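Local coordinates for calcium-dependent protein kinase, putative (Plasmodium falciparum, PDB 3MSE) that probably phosphorylates serine and threonine residues of proteins in response to calcium, this chain being its C-terminal, calcium-binding EF-hand domain, at residues G54-A66 / N76-I90. Numbering follows the deposited sequence.
Sequences GSLSHREIYTVLA and NRILQALDINDRGNI. With CA (calcium ion), chain E; SO4 (sulfate ion), chain C.
The imidazole of H58 has L79 over one face, offset toward the rim, while Q80 NE2 and the carboxylate of D83 lie at its edge. H58 NE2 donates to D83 OD2 (2.9 Å) on its anti side, from well out of the carboxylate plane and tilted from the ring. Ring and carboxylate planes stand 78° apart. The syn lone pair of the same oxygen takes G88 N, and D83 OD1 accepts from R87 N; these two fold the chain after the D83–D86 turn back onto D83, the first residue beyond helix 76-82, while H58 adds the third bond from the other segment. The carboxylate would probably favour the doubly protonated, cationic form of H58. The Y62 ring meets N76 OD1 and L79 CD1 edge-on.

Deeper in, I61 CD1 touches I90 CD1 at 3.7 Å, and the I61 and L79 side chains run past each other in opposite directions, CG2 against CD2; L65 continues the apolar seam onto I78. With CG beside the backbone N and chi2 at 179°, the L79 branch puts CD1 at H58 CB and CD2 against I61. Helix segments 58-66 and 76-82 run roughly antiparallel, 144° between their directions.

Beyond H58, L56 and I90 pair through L56 N to I90 O (2.8 Å) and I90 N to L56 O (2.7 Å). Water bridges S55 OG to N89 OD1, and another links H58 N to G88 O. S57 and E60 form a capping box, while E60 binds calcium through both carboxylate oxygens, beside S55 O, D49, N51, N53 and water. L56 also packs on F45 and F95. Two helix-loop-helix motifs, their loops joined by the short antiparallel L56–I90 bridge and only one of them holding calcium here, form the EF-hand pair.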
loop_
_atom_site.group_PDB
_atom_site.type_symbol
_atom_site.label_atom_id
_atom_site.label_comp_id
_atom_site.label_asym_id
_atom_site.label_seq_id
_atom_site.Cartn_x
_atom_site.Cartn_y
_atom_site.Cartn_z
ATOM N N GLY A 54 24.308 -1.121 -0.765
ATOM C CA GLY A 54 22.919 -1.067 -1.193
ATOM C C GLY A 54 22.331 -2.382 -1.678
ATOM O O GLY A 54 21.198 -2.418 -2.151
ATOM N N SER A 55 23.096 -3.467 -1.567
ATOM C CA SER A 55 22.565 -4.788 -1.854
ATOM C C SER A 55 23.124 -5.832 -0.864
ATOM O O SER A 55 24.096 -5.561 -0.141
ATOM C CB SER A 55 22.863 -5.184 -3.293
ATOM O OG SER A 55 24.221 -5.469 -3.428
ATOM N N LEU A 56 22.505 -7.009 -0.837
ATOM C CA LEU A 56 22.855 -8.053 0.142
ATOM C C LEU A 56 23.501 -9.257 -0.496
ATOM O O LEU A 56 22.908 -9.896 -1.357
ATOM C CB LEU A 56 21.614 -8.509 0.937
ATOM C CG LEU A 56 20.890 -7.467 1.787
ATOM C CD1 LEU A 56 19.782 -8.115 2.612
ATOM C CD2 LEU A 56 21.863 -6.718 2.681
ATOM N N SER A 57 24.718 -9.585 -0.073
ATOM C CA SER A 57 25.334 -10.825 -0.531
ATOM C C SER A 57 24.725 -12.026 0.217
ATOM O O SER A 57 24.033 -11.842 1.215
ATOM C CB SER A 57 26.850 -10.801 -0.348
ATOM O OG SER A 57 27.205 -10.907 1.018
ATOM N N HIS A 58 24.989 -13.240 -0.261
ATOM C CA HIS A 58 24.557 -14.444 0.468
ATOM C C HIS A 58 25.137 -14.471 1.886
ATOM O O HIS A 58 24.407 -14.706 2.859
ATOM C CB HIS A 58 24.887 -15.725 -0.319
ATOM C CG HIS A 58 23.993 -15.954 -1.508
ATOM N ND1 HIS A 58 23.767 -17.207 -2.045
ATOM C CD2 HIS A 58 23.266 -15.090 -2.258
ATOM C CE1 HIS A 58 22.955 -17.102 -3.082
ATOM N NE2 HIS A 58 22.635 -15.829 -3.232
ATOM N N ARG A 59 26.435 -14.207 2.000
ATOM C CA ARG A 59 27.113 -14.188 3.301
ATOM C C ARG A 59 26.513 -13.180 4.278
ATOM O O ARG A 59 26.285 -13.506 5.445
ATOM C CB ARG A 59 28.614 -13.925 3.129
ATOM C CG ARG A 59 29.361 -13.738 4.445
ATOM C CD ARG A 59 30.771 -13.204 4.208
ATOM N NE ARG A 59 30.740 -11.849 3.656
ATOM C CZ ARG A 59 30.207 -10.797 4.274
ATOM N NH1 ARG A 59 29.628 -10.933 5.475
ATOM N NH2 ARG A 59 30.236 -9.612 3.684
ATOM N N GLU A 60 26.258 -11.956 3.807
ATOM C CA GLU A 60 25.665 -10.916 4.675
ATOM C C GLU A 60 24.362 -11.374 5.341
ATOM O O GLU A 60 24.118 -11.078 6.518
ATOM C CB GLU A 60 25.400 -9.609 3.912
ATOM C CG GLU A 60 26.682 -8.795 3.585
ATOM C CD GLU A 60 26.402 -7.544 2.743
ATOM O OE1 GLU A 60 27.208 -6.596 2.806
ATOM O OE2 GLU A 60 25.373 -7.488 2.025
ATOM N N ILE A 61 23.518 -12.059 4.575
ATOM C CA ILE A 61 22.257 -12.575 5.098
ATOM C C ILE A 61 22.542 -13.833 5.960
ATOM O O ILE A 61 21.985 -13.993 7.045
ATOM C CB ILE A 61 21.290 -12.925 3.940
ATOM C CG1 ILE A 61 20.896 -11.654 3.172
ATOM C CG2 ILE A 61 20.039 -13.637 4.433
ATOM C CD1 ILE A 61 20.112 -11.952 1.916
ATOM N N TYR A 62 23.398 -14.704 5.446
ATOM C CA TYR A 62 23.710 -15.979 6.085
ATOM C C TYR A 62 24.162 -15.774 7.530
ATOM O O TYR A 62 23.621 -16.390 8.456
ATOM C CB TYR A 62 24.815 -16.723 5.330
ATOM C CG TYR A 62 24.904 -18.186 5.710
ATOM C CD1 TYR A 62 25.383 -18.580 6.970
ATOM C CD2 TYR A 62 24.494 -19.179 4.815
ATOM C CE1 TYR A 62 25.452 -19.944 7.320
ATOM C CE2 TYR A 62 24.555 -20.534 5.151
ATOM C CZ TYR A 62 25.033 -20.912 6.403
ATOM O OH TYR A 62 25.083 -22.259 6.734
ATOM N N THR A 63 25.148 -14.907 7.717
ATOM C CA THR A 63 25.760 -14.755 9.035
ATOM C C THR A 63 24.743 -14.235 10.051
ATOM O O THR A 63 24.825 -14.557 11.239
ATOM C CB THR A 63 27.035 -13.872 9.030
ATOM O OG1 THR A 63 27.544 -13.786 10.364
ATOM C CG2 THR A 63 26.750 -12.444 8.550
ATOM N N VAL A 64 23.777 -13.440 9.591
ATOM C CA VAL A 64 22.785 -12.924 10.513
ATOM C C VAL A 64 21.699 -13.963 10.807
ATOM O O VAL A 64 21.326 -14.144 11.965
ATOM C CB VAL A 64 22.199 -11.560 10.053
ATOM C CG1 VAL A 64 21.068 -11.132 10.956
ATOM C CG2 VAL A 64 23.304 -10.477 10.059
ATOM N N LEU A 65 21.176 -14.628 9.778
ATOM C CA LEU A 65 20.153 -15.666 10.008
ATOM C C LEU A 65 20.714 -16.781 10.937
ATOM O O LEU A 65 20.016 -17.277 11.825
ATOM C CB LEU A 65 19.608 -16.242 8.680
ATOM C CG LEU A 65 18.809 -15.306 7.728
ATOM C CD1 LEU A 65 18.156 -16.037 6.510
ATOM C CD2 LEU A 65 17.765 -14.449 8.462
ATOM N N ALA A 66 21.983 -17.127 10.737
ATOM C CA ALA A 66 22.677 -18.121 11.573
ATOM C C ALA A 66 22.710 -17.709 13.049
ATOM O O ALA A 66 22.456 -18.539 13.923
ATOM C CB ALA A 66 24.098 -18.388 11.052
ATOM N N ASN A 76 19.767 -21.679 3.390
ATOM C CA ASN A 76 20.014 -21.915 1.966
ATOM C C ASN A 76 18.762 -21.898 1.084
ATOM O O ASN A 76 18.813 -21.372 -0.049
ATOM C CB ASN A 76 20.837 -23.181 1.749
ATOM C CG ASN A 76 22.317 -22.979 2.088
ATOM O OD1 ASN A 76 22.830 -21.855 2.093
ATOM N ND2 ASN A 76 22.995 -24.066 2.384
ATOM N N ARG A 77 17.646 -22.448 1.579
ATOM C CA ARG A 77 16.393 -22.345 0.826
ATOM C C ARG A 77 15.885 -20.905 0.742
ATOM O O ARG A 77 15.339 -20.523 -0.287
ATOM C CB ARG A 77 15.291 -23.249 1.376
ATOM C CG ARG A 77 15.614 -24.741 1.279
ATOM C CD ARG A 77 14.546 -25.555 1.992
ATOM N NE ARG A 77 13.284 -25.519 1.269
ATOM C CZ ARG A 77 12.141 -26.014 1.732
ATOM N NH1 ARG A 77 12.097 -26.598 2.932
ATOM N NH2 ARG A 77 11.043 -25.946 0.987
ATOM N N ILE A 78 16.060 -20.139 1.825
ATOM C CA ILE A 78 15.687 -18.728 1.860
ATOM C C ILE A 78 16.544 -17.944 0.843
ATOM O O ILE A 78 16.027 -17.165 0.044
ATOM C CB ILE A 78 15.814 -18.148 3.274
ATOM C CG1 ILE A 78 14.702 -18.707 4.177
ATOM C CG2 ILE A 78 15.759 -16.619 3.259
ATOM C CD1 ILE A 78 14.963 -18.470 5.653
ATOM N N LEU A 79 17.837 -18.211 0.846
ATOM C CA LEU A 79 18.760 -17.560 -0.057
ATOM C C LEU A 79 18.402 -17.783 -1.523
ATOM O O LEU A 79 18.352 -16.821 -2.282
ATOM C CB LEU A 79 20.202 -17.974 0.246
ATOM C CG LEU A 79 20.819 -17.273 1.454
ATOM C CD1 LEU A 79 22.262 -17.780 1.669
ATOM C CD2 LEU A 79 20.808 -15.742 1.293
ATOM N N GLN A 80 18.102 -19.021 -1.908
ATOM C CA GLN A 80 17.732 -19.319 -3.293
ATOM C C GLN A 80 16.324 -18.850 -3.711
ATOM O O GLN A 80 16.059 -18.693 -4.911
ATOM C CB GLN A 80 17.945 -20.798 -3.604
ATOM C CG GLN A 80 19.402 -21.214 -3.531
ATOM C CD GLN A 80 20.284 -20.497 -4.554
ATOM O OE1 GLN A 80 19.943 -20.407 -5.731
ATOM N NE2 GLN A 80 21.430 -20.013 -4.107
ATOM N N ALA A 81 15.439 -18.626 -2.737
ATOM C CA ALA A 81 14.143 -17.982 -2.989
ATOM C C ALA A 81 14.266 -16.453 -3.166
ATOM O O ALA A 81 13.635 -15.861 -4.061
ATOM C CB ALA A 81 13.164 -18.309 -1.864
ATOM N N LEU A 82 15.063 -15.832 -2.301
ATOM C CA LEU A 82 15.326 -14.406 -2.355
ATOM C C LEU A 82 16.076 -14.007 -3.636
ATOM O O LEU A 82 15.698 -13.032 -4.283
ATOM C CB LEU A 82 16.157 -13.957 -1.149
ATOM C CG LEU A 82 15.498 -13.929 0.232
ATOM C CD1 LEU A 82 16.466 -13.321 1.212
ATOM C CD2 LEU A 82 14.143 -13.145 0.212
ATOM N N ASP A 83 17.117 -14.767 -3.977
ATOM C CA ASP A 83 17.981 -14.476 -5.133
ATOM C C ASP A 83 17.261 -14.917 -6.407
ATOM O O ASP A 83 17.621 -15.901 -7.066
ATOM C CB ASP A 83 19.346 -15.161 -4.997
ATOM C CG ASP A 83 20.435 -14.507 -5.869
ATOM O OD1 ASP A 83 20.126 -13.541 -6.619
ATOM O OD2 ASP A 83 21.601 -14.968 -5.798
ATOM N N ILE A 84 16.229 -14.155 -6.737
ATOM C CA ILE A 84 15.302 -14.526 -7.785
ATOM C C ILE A 84 15.951 -14.470 -9.172
ATOM O O ILE A 84 15.556 -15.212 -10.080
ATOM C CB ILE A 84 14.000 -13.697 -7.635
ATOM C CG1 ILE A 84 12.786 -14.585 -7.823
ATOM C CG2 ILE A 84 13.998 -12.373 -8.442
ATOM C CD1 ILE A 84 11.750 -14.241 -6.866
ATOM N N ASN A 85 16.987 -13.639 -9.289
ATOM C CA ASN A 85 17.777 -13.515 -10.511
ATOM C C ASN A 85 19.061 -14.340 -10.485
ATOM O O ASN A 85 19.849 -14.295 -11.442
ATOM C CB ASN A 85 18.096 -12.037 -10.774
ATOM C CG ASN A 85 16.897 -11.276 -11.306
ATOM O OD1 ASN A 85 16.466 -11.512 -12.431
ATOM N ND2 ASN A 85 16.344 -10.373 -10.500
ATOM N N ASP A 86 19.247 -15.113 -9.412
ATOM C CA ASP A 86 20.458 -15.905 -9.204
ATOM C C ASP A 86 21.715 -15.076 -9.499
ATOM O O ASP A 86 22.577 -15.494 -10.275
ATOM C CB ASP A 86 20.427 -17.176 -10.060
ATOM C CG ASP A 86 21.379 -18.252 -9.555
ATOM O OD1 ASP A 86 21.775 -18.198 -8.368
ATOM O OD2 ASP A 86 21.721 -19.160 -10.348
ATOM N N ARG A 87 21.800 -13.898 -8.885
ATOM C CA ARG A 87 22.934 -12.989 -9.096
ATOM C C ARG A 87 24.035 -13.004 -8.024
ATOM O O ARG A 87 25.081 -12.371 -8.213
ATOM C CB ARG A 87 22.425 -11.551 -9.258
ATOM C CG ARG A 87 22.064 -11.150 -10.686
ATOM C CD ARG A 87 22.021 -9.626 -10.812
ATOM N NE ARG A 87 21.213 -9.024 -9.745
ATOM C CZ ARG A 87 19.946 -8.643 -9.886
ATOM N NH1 ARG A 87 19.327 -8.780 -11.058
ATOM N NH2 ARG A 87 19.291 -8.127 -8.853
ATOM N N GLY A 88 23.806 -13.688 -6.902
ATOM C CA GLY A 88 24.740 -13.615 -5.770
ATOM C C GLY A 88 24.697 -12.282 -5.029
ATOM O O GLY A 88 25.429 -12.073 -4.057
ATOM N N ASN A 89 23.840 -11.381 -5.505
ATOM C CA ASN A 89 23.591 -10.083 -4.897
ATOM C C ASN A 89 22.072 -9.940 -4.868
ATOM O O ASN A 89 21.401 -10.177 -5.885
ATOM C CB ASN A 89 24.226 -8.944 -5.728
ATOM C CG ASN A 89 25.760 -9.038 -5.789
ATOM O OD1 ASN A 89 26.458 -8.591 -4.872
ATOM N ND2 ASN A 89 26.281 -9.646 -6.853
ATOM N N ILE A 90 21.529 -9.576 -3.710
ATOM C CA ILE A 90 20.097 -9.496 -3.537
ATOM C C ILE A 90 19.700 -8.058 -3.315
ATOM O O ILE A 90 20.254 -7.376 -2.441
ATOM C CB ILE A 90 19.627 -10.387 -2.355
ATOM C CG1 ILE A 90 19.720 -11.861 -2.765
ATOM C CG2 ILE A 90 18.210 -10.029 -1.928
ATOM C CD1 ILE A 90 20.199 -12.765 -1.678
HETATM CA CA CA E . 26.096 -5.242 0.925
HETATM S S SO4 C . 8.508 -28.275 3.194
HETATM O O1 SO4 C . 7.489 -27.803 4.117
HETATM O O2 SO4 C . 8.695 -27.346 2.090
HETATM O O3 SO4 C . 9.750 -28.333 3.952
HETATM O O4 SO4 C . 8.118 -29.558 2.630
HETATM O O HOH W 1 25.778 -7.467 -2.694
HETATM O O HOH W 2 26.650 -13.979 -2.658
HETATM O O HOH W 3 27.062 -6.511 -0.048
#